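Side-chain contacts in polyketide synthase/nonribosomal peptide synthetase hybrid RzxB (Pseudomonas fluorescens, PDB 5IL6), which probably dehydrates beta-hydroxyacyl intermediates on their carrier protein during rhizoxin biosynthesis, as the dehydratase domain of a trans-AT polyketide synthase hybrid: residues E37-E42 with A49-A54; A156-F161 with I166-G171; A170-L175 with L206-M211. One frame throughout, in Å; residues are numbered along the deposited sequence.

Contact 1: E37-E42 with A49-A54; sequences ESVLAE and AVLAGA
Val39 meets residues 49-54 through both its backbone and its side chain. Its carbonyl O takes a hydrogen bond from Ala52 N at 3.3 Å, fairly straight at the hydrogen (156°), with the donor tilted 19° from the carbonyl plane. That oxygen also lies 3.4 Å from Val50 O, but two acceptors make no bond, and Val50 O is taken instead by His43 ND1. On the side chain, CG1 stands opposite the carbonyl carbon (chi1 -69°), which places CG2 between the backbone N and that carbon. From there CG2 lies against Leu51 CD1 at 3.5 Å, tighter than usual van der Waals contact, the two side chains running alongside each other in the same direction.

Leu40 comes next and crosses Leu51 obliquely. Its CD2 branch reaches the backbone, 3.5 Å from Leu51 N, while its CG sits 3.9 Å from Leu51 CD1, so that one methyl of Leu51 is touched by both Val39 and Leu40. Leu40 also meets Ala49, whose CB is 3.3 Å from Leu40 O. Ala41 adds a lighter touch, its CA 4.1 Å from Ala49 CB.

The short helix 38-41 thus packs against the chain leading into helix 53-67, and the strands 43-45 and 48-49 make the hairpin between them. His43 and the residues after it fit the H-x-x-x-G-x-x-x-x-P motif of polyketide synthase dehydratases, except that Ala52 stands where the proline usually does; His43 is therefore probably the active-site histidine of this double-hotdog fold.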
ATOM      1  N   GLU A  37       0.997  -2.512 -16.669  1.00 31.27           N
ATOM      2  CA  GLU A  37       0.016  -2.029 -15.708  1.00 30.94           C
ATOM      3  C   GLU A  37       0.593  -0.884 -14.880  1.00 34.28           C
ATOM      4  O   GLU A  37       1.791  -0.836 -14.588  1.00 30.83           O
ATOM      5  CB  GLU A  37      -0.442  -3.165 -14.792  1.00 29.58           C
ATOM      6  CG  GLU A  37      -1.101  -4.321 -15.536  1.00 31.90           C
ATOM      7  CD  GLU A  37      -0.106  -5.363 -16.013  1.00 33.70           C
ATOM      8  OE1 GLU A  37       1.113  -5.122 -15.892  1.00 31.65           O
ATOM      9  OE2 GLU A  37      -0.544  -6.421 -16.515  1.00 33.09           O
ATOM     10  N   SER A  38      -0.285   0.049 -14.502  1.00 33.67           N
ATOM     11  CA  SER A  38       0.162   1.260 -13.822  1.00 31.95           C
ATOM     12  C   SER A  38       0.884   0.937 -12.518  1.00 26.19           C
ATOM     13  O   SER A  38       1.869   1.599 -12.168  1.00 28.65           O
ATOM     14  CB  SER A  38      -1.033   2.176 -13.555  1.00 39.14           C
ATOM     15  OG  SER A  38      -1.710   2.501 -14.758  1.00 52.45           O
ATOM     16  N   VAL A  39       0.417  -0.081 -11.789  1.00 23.14           N
ATOM     17  CA  VAL A  39       1.043  -0.434 -10.517  1.00 24.21           C
ATOM     18  C   VAL A  39       2.487  -0.880 -10.700  1.00 22.75           C
ATOM     19  O   VAL A  39       3.248  -0.920  -9.728  1.00 23.15           O
ATOM     20  CB  VAL A  39       0.225  -1.529  -9.794  1.00 25.90           C
ATOM     21  CG1 VAL A  39      -1.109  -0.972  -9.324  1.00 28.97           C
ATOM     22  CG2 VAL A  39       0.022  -2.747 -10.697  1.00 30.58           C
ATOM     23  N   LEU A  40       2.881  -1.229 -11.923  1.00 23.83           N
ATOM     24  CA  LEU A  40       4.264  -1.562 -12.240  1.00 24.37           C
ATOM     25  C   LEU A  40       4.942  -0.460 -13.042  1.00 23.12           C
ATOM     26  O   LEU A  40       5.960   0.089 -12.610  1.00 24.85           O
ATOM     27  CB  LEU A  40       4.308  -2.884 -13.016  1.00 26.65           C
ATOM     28  CG  LEU A  40       3.993  -4.141 -12.207  1.00 27.33           C
ATOM     29  CD1 LEU A  40       3.148  -5.091 -13.035  1.00 28.04           C
ATOM     30  CD2 LEU A  40       5.274  -4.820 -11.761  1.00 29.85           C
ATOM     31  N   ALA A  41       4.383  -0.115 -14.205  1.00 22.43           N
ATOM     32  CA  ALA A  41       5.053   0.788 -15.135  1.00 25.39           C
ATOM     33  C   ALA A  41       5.218   2.190 -14.565  1.00 27.74           C
ATOM     34  O   ALA A  41       6.170   2.892 -14.919  1.00 29.16           O
ATOM     35  CB  ALA A  41       4.276   0.846 -16.449  1.00 27.25           C
ATOM     36  N   GLU A  42       4.294   2.627 -13.715  1.00 24.22           N
ATOM     37  CA  GLU A  42       4.350   3.964 -13.143  1.00 28.27           C
ATOM     38  C   GLU A  42       5.015   3.983 -11.773  1.00 26.86           C
ATOM     39  O   GLU A  42       4.936   4.997 -11.072  1.00 24.76           O
ATOM     40  CB  GLU A  42       2.938   4.550 -13.056  1.00 32.14           C
ATOM     41  CG  GLU A  42       2.259   4.658 -14.413  1.00 47.23           C
ATOM     42  CD  GLU A  42       0.987   5.476 -14.371  1.00 62.08           C
ATOM     43  OE1 GLU A  42       0.101   5.149 -13.560  1.00 69.32           O
ATOM     44  OE2 GLU A  42       0.875   6.448 -15.150  1.00 67.83           O
ATOM     45  N   ALA A  49      10.554  -1.303 -13.492  1.00 23.43           N
ATOM     46  CA  ALA A  49       9.155  -1.310 -13.087  1.00 22.88           C
ATOM     47  C   ALA A  49       8.958  -2.363 -12.006  1.00 24.03           C
ATOM     48  O   ALA A  49       9.174  -3.557 -12.243  1.00 23.13           O
ATOM     49  CB  ALA A  49       8.253  -1.589 -14.287  1.00 23.84           C
ATOM     50  N   VAL A  50       8.562  -1.920 -10.817  1.00 19.35           N
ATOM     51  CA  VAL A  50       8.432  -2.785  -9.652  1.00 21.05           C
ATOM     52  C   VAL A  50       7.043  -2.592  -9.067  1.00 22.59           C
ATOM     53  O   VAL A  50       6.544  -1.464  -8.985  1.00 24.12           O
ATOM     54  CB  VAL A  50       9.517  -2.486  -8.597  1.00 25.68           C
ATOM     55  CG1 VAL A  50       9.310  -3.326  -7.350  1.00 34.12           C
ATOM     56  CG2 VAL A  50      10.905  -2.730  -9.176  1.00 29.67           C
ATOM     57  N   LEU A  51       6.419  -3.694  -8.661  1.00 22.82           N
ATOM     58  CA  LEU A  51       5.085  -3.624  -8.087  1.00 24.86           C
ATOM     59  C   LEU A  51       5.121  -2.822  -6.795  1.00 24.98           C
ATOM     60  O   LEU A  51       5.886  -3.138  -5.878  1.00 25.61           O
ATOM     61  CB  LEU A  51       4.550  -5.032  -7.828  1.00 25.79           C
ATOM     62  CG  LEU A  51       3.043  -5.167  -7.598  1.00 21.48           C
ATOM     63  CD1 LEU A  51       2.238  -4.618  -8.778  1.00 24.68           C
ATOM     64  CD2 LEU A  51       2.677  -6.623  -7.329  1.00 19.73           C
ATOM     65  N   ALA A  52       4.298  -1.780  -6.725  1.00 23.37           N
ATOM     66  CA  ALA A  52       4.229  -0.969  -5.519  1.00 24.91           C
ATOM     67  C   ALA A  52       3.805  -1.822  -4.330  1.00 24.54           C
ATOM     68  O   ALA A  52       2.920  -2.676  -4.441  1.00 22.51           O
ATOM     69  CB  ALA A  52       3.251   0.190  -5.717  1.00 24.89           C
ATOM     70  N   GLY A  53       4.458  -1.597  -3.190  1.00 22.46           N
ATOM     71  CA  GLY A  53       4.094  -2.324  -1.985  1.00 22.57           C
ATOM     72  C   GLY A  53       2.620  -2.201  -1.656  1.00 21.20           C
ATOM     73  O   GLY A  53       1.994  -3.155  -1.185  1.00 21.14           O
ATOM     74  N   ALA A  54       2.040  -1.025  -1.912  1.00 17.20           N
ATOM     75  CA  ALA A  54       0.615  -0.829  -1.670  1.00 17.32           C
ATOM     76  C   ALA A  54      -0.224  -1.832  -2.446  1.00 16.58           C
ATOM     77  O   ALA A  54      -1.273  -2.273  -1.960  1.00 18.92           O
ATOM     78  CB  ALA A  54       0.208   0.595  -2.048  1.00 24.25           C
TER

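Contact 2: A156-F161 with I166-G171; sequences ACYQRF and IEYGAG
Tyr168 turns an edge of its ring to the face of Phe161 and carries its OH over the centre of that face. The pair is T-shaped, with planes at 88° and centroids 5.8 Å apart, and Tyr168 CE2 comes within 4.1 Å of Phe161 CG. The next ring atom, Tyr168 CD2, meets the edge of Tyr158, 3.7 Å from Tyr158 CE1 and close to the plane of that ring. Tyr168 reaches both partners because its CG stands opposite its own carbonyl carbon (chi1 -59°), and the three rings make an aromatic cluster. Replacing Tyr168 with an alanine would probably leave the Phe161 face and the Tyr158 edge without their shared partner and open a gap between helix and strand.

Tyr168 and Gly169 probably correspond to the second Y-G of the G-Y-x-Y-G-P-x-F motif of dehydratase domains, the rest of which is largely different here; the tyrosine packs against helix 154-164 of the double-hotdog fold. Backbone polar groups tie the same two elements together. Ile166 N gives a hydrogen bond of 2.9 Å to Phe161 O, nearly straight at 164°, approaching from above the carbonyl plane. One turn back along the helix, a water donates to Tyr158 O at 2.8 Å and to Ile166 O at 2.8 Å, bridging two acceptors that could not bond directly. The phenolic end of Tyr158 points onward to Gln212 OE1, hydrogen-bonded to its OH.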
ATOM      1  N   ALA A 156       9.375  19.103  -4.514  1.00 38.64           N
ATOM      2  CA  ALA A 156      10.566  18.818  -3.723  1.00 40.31           C
ATOM      3  C   ALA A 156      10.523  17.401  -3.164  1.00 36.66           C
ATOM      4  O   ALA A 156      11.558  16.734  -3.058  1.00 39.87           O
ATOM      5  CB  ALA A 156      10.705  19.840  -2.595  1.00 46.25           C
ATOM      6  N   CYS A 157       9.329  16.924  -2.801  1.00 36.20           N
ATOM      7  CA  CYS A 157       9.198  15.554  -2.317  1.00 35.29           C
ATOM      8  C   CYS A 157       9.488  14.552  -3.429  1.00 32.35           C
ATOM      9  O   CYS A 157      10.231  13.585  -3.226  1.00 28.27           O
ATOM     10  CB  CYS A 157       7.803  15.330  -1.734  1.00 37.50           C
ATOM     11  SG  CYS A 157       7.476  16.270  -0.218  1.00 40.70           S
ATOM     12  N   TYR A 158       8.909  14.763  -4.614  1.00 31.91           N
ATOM     13  CA  TYR A 158       9.167  13.844  -5.717  1.00 33.66           C
ATOM     14  C   TYR A 158      10.614  13.921  -6.182  1.00 32.76           C
ATOM     15  O   TYR A 158      11.177  12.911  -6.618  1.00 26.83           O
ATOM     16  CB  TYR A 158       8.208  14.120  -6.876  1.00 31.96           C
ATOM     17  CG  TYR A 158       6.806  13.620  -6.601  1.00 30.74           C
ATOM     18  CD1 TYR A 158       6.573  12.271  -6.356  1.00 30.19           C
ATOM     19  CD2 TYR A 158       5.719  14.489  -6.588  1.00 31.40           C
ATOM     20  CE1 TYR A 158       5.302  11.799  -6.097  1.00 30.59           C
ATOM     21  CE2 TYR A 158       4.435  14.024  -6.332  1.00 31.53           C
ATOM     22  CZ  TYR A 158       4.236  12.676  -6.087  1.00 31.31           C
ATOM     23  OH  TYR A 158       2.974  12.188  -5.829  1.00 27.18           O
ATOM     24  N   GLN A 159      11.237  15.097  -6.094  1.00 34.13           N
ATOM     25  CA  GLN A 159      12.653  15.205  -6.434  0.57 32.16           C
ATOM     26  C   GLN A 159      13.508  14.418  -5.451  1.00 30.32           C
ATOM     27  O   GLN A 159      14.538  13.847  -5.828  1.00 32.65           O
ATOM     28  CB  GLN A 159      13.087  16.673  -6.466  0.57 33.59           C
ATOM     29  CG  GLN A 159      14.358  16.974  -5.669  0.57 36.21           C
ATOM     30  CD  GLN A 159      14.909  18.362  -5.933  0.57 43.02           C
ATOM     31  OE1 GLN A 159      16.053  18.516  -6.364  0.57 46.78           O
ATOM     32  NE2 GLN A 159      14.102  19.382  -5.676  0.57 45.78           N
ATOM     33  N   ARG A 160      13.100  14.377  -4.180  1.00 31.61           N
ATOM     34  CA  ARG A 160      13.842  13.583  -3.206  1.00 33.33           C
ATOM     35  C   ARG A 160      13.666  12.092  -3.470  1.00 28.89           C
ATOM     36  O   ARG A 160      14.638  11.331  -3.414  1.00 27.95           O
ATOM     37  CB  ARG A 160      13.400  13.937  -1.784  1.00 41.45           C
ATOM     38  CG  ARG A 160      14.303  13.366  -0.690  1.00 51.74           C
ATOM     39  CD  ARG A 160      15.742  13.857  -0.821  1.00 64.93           C
ATOM     40  NE  ARG A 160      15.818  15.315  -0.895  1.00 70.05           N
ATOM     41  CZ  ARG A 160      16.003  16.120   0.147  1.00 71.10           C
ATOM     42  NH1 ARG A 160      16.146  15.626   1.371  1.00 70.19           N
ATOM     43  NH2 ARG A 160      16.053  17.433  -0.036  1.00 74.07           N
ATOM     44  N   PHE A 161      12.433  11.654  -3.746  1.00 28.54           N
ATOM     45  CA  PHE A 161      12.216  10.269  -4.151  1.00 27.86           C
ATOM     46  C   PHE A 161      13.057   9.928  -5.373  1.00 31.14           C
ATOM     47  O   PHE A 161      13.680   8.861  -5.437  1.00 28.12           O
ATOM     48  CB  PHE A 161      10.736  10.021  -4.451  1.00 28.29           C
ATOM     49  CG  PHE A 161       9.887   9.822  -3.227  1.00 30.29           C
ATOM     50  CD1 PHE A 161      10.143   8.782  -2.349  1.00 30.90           C
ATOM     51  CD2 PHE A 161       8.819  10.664  -2.965  1.00 34.26           C
ATOM     52  CE1 PHE A 161       9.360   8.595  -1.225  1.00 33.88           C
ATOM     53  CE2 PHE A 161       8.032  10.481  -1.845  1.00 34.61           C
ATOM     54  CZ  PHE A 161       8.302   9.444  -0.975  1.00 34.30           C
ATOM     55  N   ILE A 166      13.534   6.444  -7.036  1.00 24.26           N
ATOM     56  CA  ILE A 166      12.125   6.112  -7.231  1.00 24.36           C
ATOM     57  C   ILE A 166      11.505   7.176  -8.125  1.00 25.10           C
ATOM     58  O   ILE A 166      11.507   8.365  -7.781  1.00 31.61           O
ATOM     59  CB  ILE A 166      11.372   6.013  -5.895  1.00 24.66           C
ATOM     60  CG1 ILE A 166      12.033   4.974  -4.982  1.00 23.27           C
ATOM     61  CG2 ILE A 166       9.908   5.650  -6.140  1.00 28.18           C
ATOM     62  CD1 ILE A 166      11.491   4.972  -3.567  1.00 27.61           C
ATOM     63  N   GLU A 167      10.970   6.749  -9.267  1.00 24.22           N
ATOM     64  CA  GLU A 167      10.332   7.638 -10.228  1.00 26.73           C
ATOM     65  C   GLU A 167       8.909   7.164 -10.481  1.00 27.41           C
ATOM     66  O   GLU A 167       8.678   5.970 -10.695  1.00 23.19           O
ATOM     67  CB  GLU A 167      11.126   7.683 -11.537  1.00 35.20           C
ATOM     68  CG  GLU A 167      12.570   8.116 -11.345  1.00 48.14           C
ATOM     69  CD  GLU A 167      12.966   9.255 -12.261  1.00 56.00           C
ATOM     70  OE1 GLU A 167      13.873   9.059 -13.096  1.00 64.18           O
ATOM     71  OE2 GLU A 167      12.364  10.343 -12.148  1.00 55.43           O
ATOM     72  N   TYR A 168       7.963   8.097 -10.461  1.00 27.86           N
ATOM     73  CA  TYR A 168       6.548   7.781 -10.594  1.00 26.85           C
ATOM     74  C   TYR A 168       5.997   8.329 -11.903  1.00 30.00           C
ATOM     75  O   TYR A 168       6.315   9.454 -12.299  1.00 27.97           O
ATOM     76  CB  TYR A 168       5.739   8.369  -9.435  1.00 26.04           C
ATOM     77  CG  TYR A 168       6.150   7.888  -8.065  1.00 27.35           C
ATOM     78  CD1 TYR A 168       5.733   6.655  -7.582  1.00 29.71           C
ATOM     79  CD2 TYR A 168       6.938   8.681  -7.247  1.00 27.01           C
ATOM     80  CE1 TYR A 168       6.105   6.223  -6.324  1.00 31.33           C
ATOM     81  CE2 TYR A 168       7.314   8.259  -5.991  1.00 24.53           C
ATOM     82  CZ  TYR A 168       6.895   7.032  -5.533  1.00 26.27           C
ATOM     83  OH  TYR A 168       7.268   6.610  -4.278  1.00 30.96           O
ATOM     84  N   GLY A 169       5.172   7.527 -12.572  1.00 27.97           N
ATOM     85  CA  GLY A 169       4.372   8.034 -13.663  1.00 28.00           C
ATOM     86  C   GLY A 169       3.195   8.835 -13.149  1.00 27.53           C
ATOM     87  O   GLY A 169       2.883   8.840 -11.959  1.00 29.86           O
ATOM     88  N   ALA A 170       2.517   9.517 -14.074  1.00 25.88           N
ATOM     89  CA  ALA A 170       1.450  10.431 -13.677  1.00 29.69           C
ATOM     90  C   ALA A 170       0.399   9.723 -12.832  1.00 30.88           C
ATOM     91  O   ALA A 170      -0.111  10.292 -11.861  1.00 26.65           O
ATOM     92  CB  ALA A 170       0.806  11.055 -14.914  1.00 32.57           C
ATOM     93  N   GLY A 171       0.069   8.477 -13.177  1.00 33.54           N
ATOM     94  CA  GLY A 171      -0.962   7.764 -12.444  1.00 34.41           C
ATOM     95  C   GLY A 171      -0.609   7.477 -11.001  1.00 33.00           C
ATOM     96  O   GLY A 171      -1.510   7.190 -10.201  1.00 27.40           O
TER
HETATM   97  O   HOH W   1       9.962  10.692  -7.832  1.00 25.88           O

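Contact 3: A170-L175 with L206-M211; sequences AGHRRL and LLDAAM
Ala209, on helix 204-212 of the double-hotdog fold, presses its CB against Arg174 CB at 3.7 Å and is the residue most covered here. The loop bends past it, and Leu175 brings its CD2 methyl to 3.5 Å from Ala209 O. Beyond CB, Arg174 leaves the helix: its chain is bent at chi2 and chi3 and folds back over its own loop, where NE bonds to Ala170 O at 3.0 Å, in the carbonyl plane. NH1 of Arg174 is held by Ala190 O.

One helix residue earlier, Asp208 faces His172. Asp208 and Gln212 match the D-x-x-x-Q/H motif of dehydratase domains, consistent with an active-site role for Asp208. Its CG lies opposite the backbone N (chi1 -178°), which swings the carboxylate out toward the loop. OD2 accepts from Gln212 NE2, which bonds His172 O as well, so the glutamine links both sides of the contact. The His172 ring is turned 55° from the carboxylate plane, and its ND1 gives Asp208 OD2 a hydrogen bond that is weak at 3.3 Å although straight at 171°.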
ATOM      1  N   ALA A 170       2.517   9.517 -14.074  1.00 25.88           N
ATOM      2  CA  ALA A 170       1.450  10.431 -13.677  1.00 29.69           C
ATOM      3  C   ALA A 170       0.399   9.723 -12.832  1.00 30.88           C
ATOM      4  O   ALA A 170      -0.111  10.292 -11.861  1.00 26.65           O
ATOM      5  CB  ALA A 170       0.806  11.055 -14.914  1.00 32.57           C
ATOM      6  N   GLY A 171       0.069   8.477 -13.177  1.00 33.54           N
ATOM      7  CA  GLY A 171      -0.962   7.764 -12.444  1.00 34.41           C
ATOM      8  C   GLY A 171      -0.609   7.477 -11.001  1.00 33.00           C
ATOM      9  O   GLY A 171      -1.510   7.190 -10.201  1.00 27.40           O
ATOM     10  N   HIS A 172       0.676   7.537 -10.645  1.00 32.49           N
ATOM     11  CA  HIS A 172       1.105   7.350  -9.262  1.00 30.83           C
ATOM     12  C   HIS A 172       1.741   8.607  -8.676  1.00 32.57           C
ATOM     13  O   HIS A 172       2.316   8.543  -7.582  1.00 37.98           O
ATOM     14  CB  HIS A 172       2.071   6.164  -9.163  1.00 30.80           C
ATOM     15  CG  HIS A 172       1.382   4.835  -9.121  1.00 29.50           C
ATOM     16  ND1 HIS A 172       1.425   4.013  -8.017  1.00 32.56           N
ATOM     17  CD2 HIS A 172       0.631   4.188 -10.044  1.00 28.25           C
ATOM     18  CE1 HIS A 172       0.728   2.917  -8.261  1.00 32.98           C
ATOM     19  NE2 HIS A 172       0.237   2.997  -9.484  1.00 32.83           N
ATOM     20  N   ARG A 173       1.667   9.736  -9.371  1.00 31.66           N
ATOM     21  CA  ARG A 173       2.075  11.027  -8.810  1.00 33.05           C
ATOM     22  C   ARG A 173       0.851  11.787  -8.311  1.00 28.72           C
ATOM     23  O   ARG A 173       0.502  12.857  -8.804  1.00 29.79           O
ATOM     24  CB  ARG A 173       2.840  11.846  -9.844  1.00 43.97           C
ATOM     25  CG  ARG A 173       4.247  11.367 -10.120  1.00 53.23           C
ATOM     26  CD  ARG A 173       4.865  12.160 -11.255  1.00 59.16           C
ATOM     27  NE  ARG A 173       5.016  13.572 -10.908  1.00 65.03           N
ATOM     28  CZ  ARG A 173       6.133  14.140 -10.462  1.00 71.81           C
ATOM     29  NH1 ARG A 173       7.243  13.431 -10.297  1.00 74.62           N
ATOM     30  NH2 ARG A 173       6.139  15.437 -10.181  1.00 74.27           N
ATOM     31  N   ARG A 174       0.198  11.211  -7.305  1.00 28.82           N
ATOM     32  CA  ARG A 174      -1.118  11.661  -6.878  1.00 32.35           C
ATOM     33  C   ARG A 174      -1.071  12.568  -5.656  1.00 31.26           C
ATOM     34  O   ARG A 174      -2.127  12.917  -5.123  1.00 29.85           O
ATOM     35  CB  ARG A 174      -2.008  10.451  -6.598  1.00 40.12           C
ATOM     36  CG  ARG A 174      -2.068   9.461  -7.752  1.00 45.59           C
ATOM     37  CD  ARG A 174      -2.909   9.954  -8.906  1.00 47.12           C
ATOM     38  NE  ARG A 174      -2.222  10.918  -9.767  1.00 43.73           N
ATOM     39  CZ  ARG A 174      -2.719  12.095 -10.147  1.00 42.69           C
ATOM     40  NH1 ARG A 174      -3.925  12.495  -9.752  1.00 47.09           N
ATOM     41  NH2 ARG A 174      -2.012  12.878 -10.950  1.00 41.54           N
ATOM     42  N   LEU A 175       0.117  12.947  -5.191  1.00 29.92           N
ATOM     43  CA  LEU A 175       0.222  13.945  -4.131  1.00 30.41           C
ATOM     44  C   LEU A 175      -0.150  15.305  -4.705  1.00 33.22           C
ATOM     45  O   LEU A 175       0.564  15.845  -5.557  1.00 37.99           O
ATOM     46  CB  LEU A 175       1.635  13.971  -3.553  1.00 31.27           C
ATOM     47  CG  LEU A 175       2.025  12.892  -2.538  1.00 28.36           C
ATOM     48  CD1 LEU A 175       3.446  13.131  -2.049  1.00 33.64           C
ATOM     49  CD2 LEU A 175       1.062  12.822  -1.355  1.00 31.64           C
ATOM     50  N   LEU A 206      -3.843   5.347  -4.760  1.00 20.65           N
ATOM     51  CA  LEU A 206      -4.142   6.210  -3.623  1.00 24.33           C
ATOM     52  C   LEU A 206      -3.448   5.710  -2.365  1.00 23.13           C
ATOM     53  O   LEU A 206      -2.941   6.509  -1.570  1.00 22.02           O
ATOM     54  CB  LEU A 206      -5.653   6.292  -3.403  1.00 29.37           C
ATOM     55  CG  LEU A 206      -6.468   7.000  -4.491  1.00 38.95           C
ATOM     56  CD1 LEU A 206      -7.953   6.948  -4.164  1.00 44.42           C
ATOM     57  CD2 LEU A 206      -6.018   8.444  -4.670  1.00 37.49           C
ATOM     58  N   LEU A 207      -3.422   4.393  -2.157  1.00 24.51           N
ATOM     59  CA  LEU A 207      -2.692   3.860  -1.014  1.00 22.21           C
ATOM     60  C   LEU A 207      -1.200   4.141  -1.148  1.00 23.85           C
ATOM     61  O   LEU A 207      -0.529   4.455  -0.160  1.00 19.87           O
ATOM     62  CB  LEU A 207      -2.951   2.360  -0.870  1.00 22.08           C
ATOM     63  CG  LEU A 207      -2.276   1.685   0.330  1.00 25.94           C
ATOM     64  CD1 LEU A 207      -2.664   2.373   1.636  1.00 25.26           C
ATOM     65  CD2 LEU A 207      -2.628   0.205   0.385  1.00 26.55           C
ATOM     66  N   ASP A 208      -0.667   4.040  -2.366  1.00 23.37           N
ATOM     67  CA  ASP A 208       0.736   4.372  -2.587  1.00 21.54           C
ATOM     68  C   ASP A 208       0.988   5.857  -2.356  1.00 21.86           C
ATOM     69  O   ASP A 208       1.969   6.231  -1.703  1.00 22.22           O
ATOM     70  CB  ASP A 208       1.149   3.956  -4.002  1.00 24.87           C
ATOM     71  CG  ASP A 208       2.615   4.229  -4.290  1.00 28.85           C
ATOM     72  OD1 ASP A 208       3.476   3.656  -3.593  1.00 26.66           O
ATOM     73  OD2 ASP A 208       2.904   4.996  -5.234  1.00 31.35           O
ATOM     74  N   ALA A 209       0.096   6.717  -2.858  1.00 20.59           N
ATOM     75  CA  ALA A 209       0.251   8.154  -2.650  1.00 22.38           C
ATOM     76  C   ALA A 209       0.186   8.507  -1.171  1.00 22.69           C
ATOM     77  O   ALA A 209       0.911   9.395  -0.704  1.00 25.41           O
ATOM     78  CB  ALA A 209      -0.824   8.914  -3.425  1.00 23.31           C
ATOM     79  N   ALA A 210      -0.685   7.833  -0.417  1.00 22.87           N
ATOM     80  CA  ALA A 210      -0.713   8.037   1.027  1.00 23.76           C
ATOM     81  C   ALA A 210       0.655   7.761   1.637  1.00 22.05           C
ATOM     82  O   ALA A 210       1.127   8.519   2.495  1.00 23.82           O
ATOM     83  CB  ALA A 210      -1.780   7.144   1.665  1.00 23.88           C
ATOM     84  N   MET A 211       1.314   6.688   1.195  1.00 19.25           N
ATOM     85  CA  MET A 211       2.643   6.366   1.702  1.00 19.81           C
ATOM     86  C   MET A 211       3.677   7.380   1.231  1.00 20.95           C
ATOM     87  O   MET A 211       4.600   7.724   1.979  1.00 21.82           O
ATOM     88  CB  MET A 211       3.042   4.958   1.262  1.00 22.46           C
ATOM     89  CG  MET A 211       2.176   3.860   1.847  1.00 29.01           C
ATOM     90  SD  MET A 211       2.799   2.221   1.433  1.00 34.56           S
ATOM     91  CE  MET A 211       1.366   1.217   1.794  1.00 38.30           C
TER

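All three contacts are buried, but they differ in depth and chemistry. Contact 2 lies farthest out, its centre about 16 Å from that of the chain, against about 11 and 10 Å for contacts 1 and 3. Aliphatic packing dominates contact 1, aromatic rings contact 2, and an alanine surface beside a polar His-Asp pair contact 3. Contacts 2 and 3 share Ala170 and Gly171, and Tyr158 OH of contact 2 bonds Leu175 N of contact 3. Contact 1 joins them through Glu42, whose OE2 accepts from Gly171 N, while Ala54 packs on Leu207 and Asp208. Residues flanking the probable active-site histidine and the helix carrying the probable aspartate meet here across the two hotdog halves.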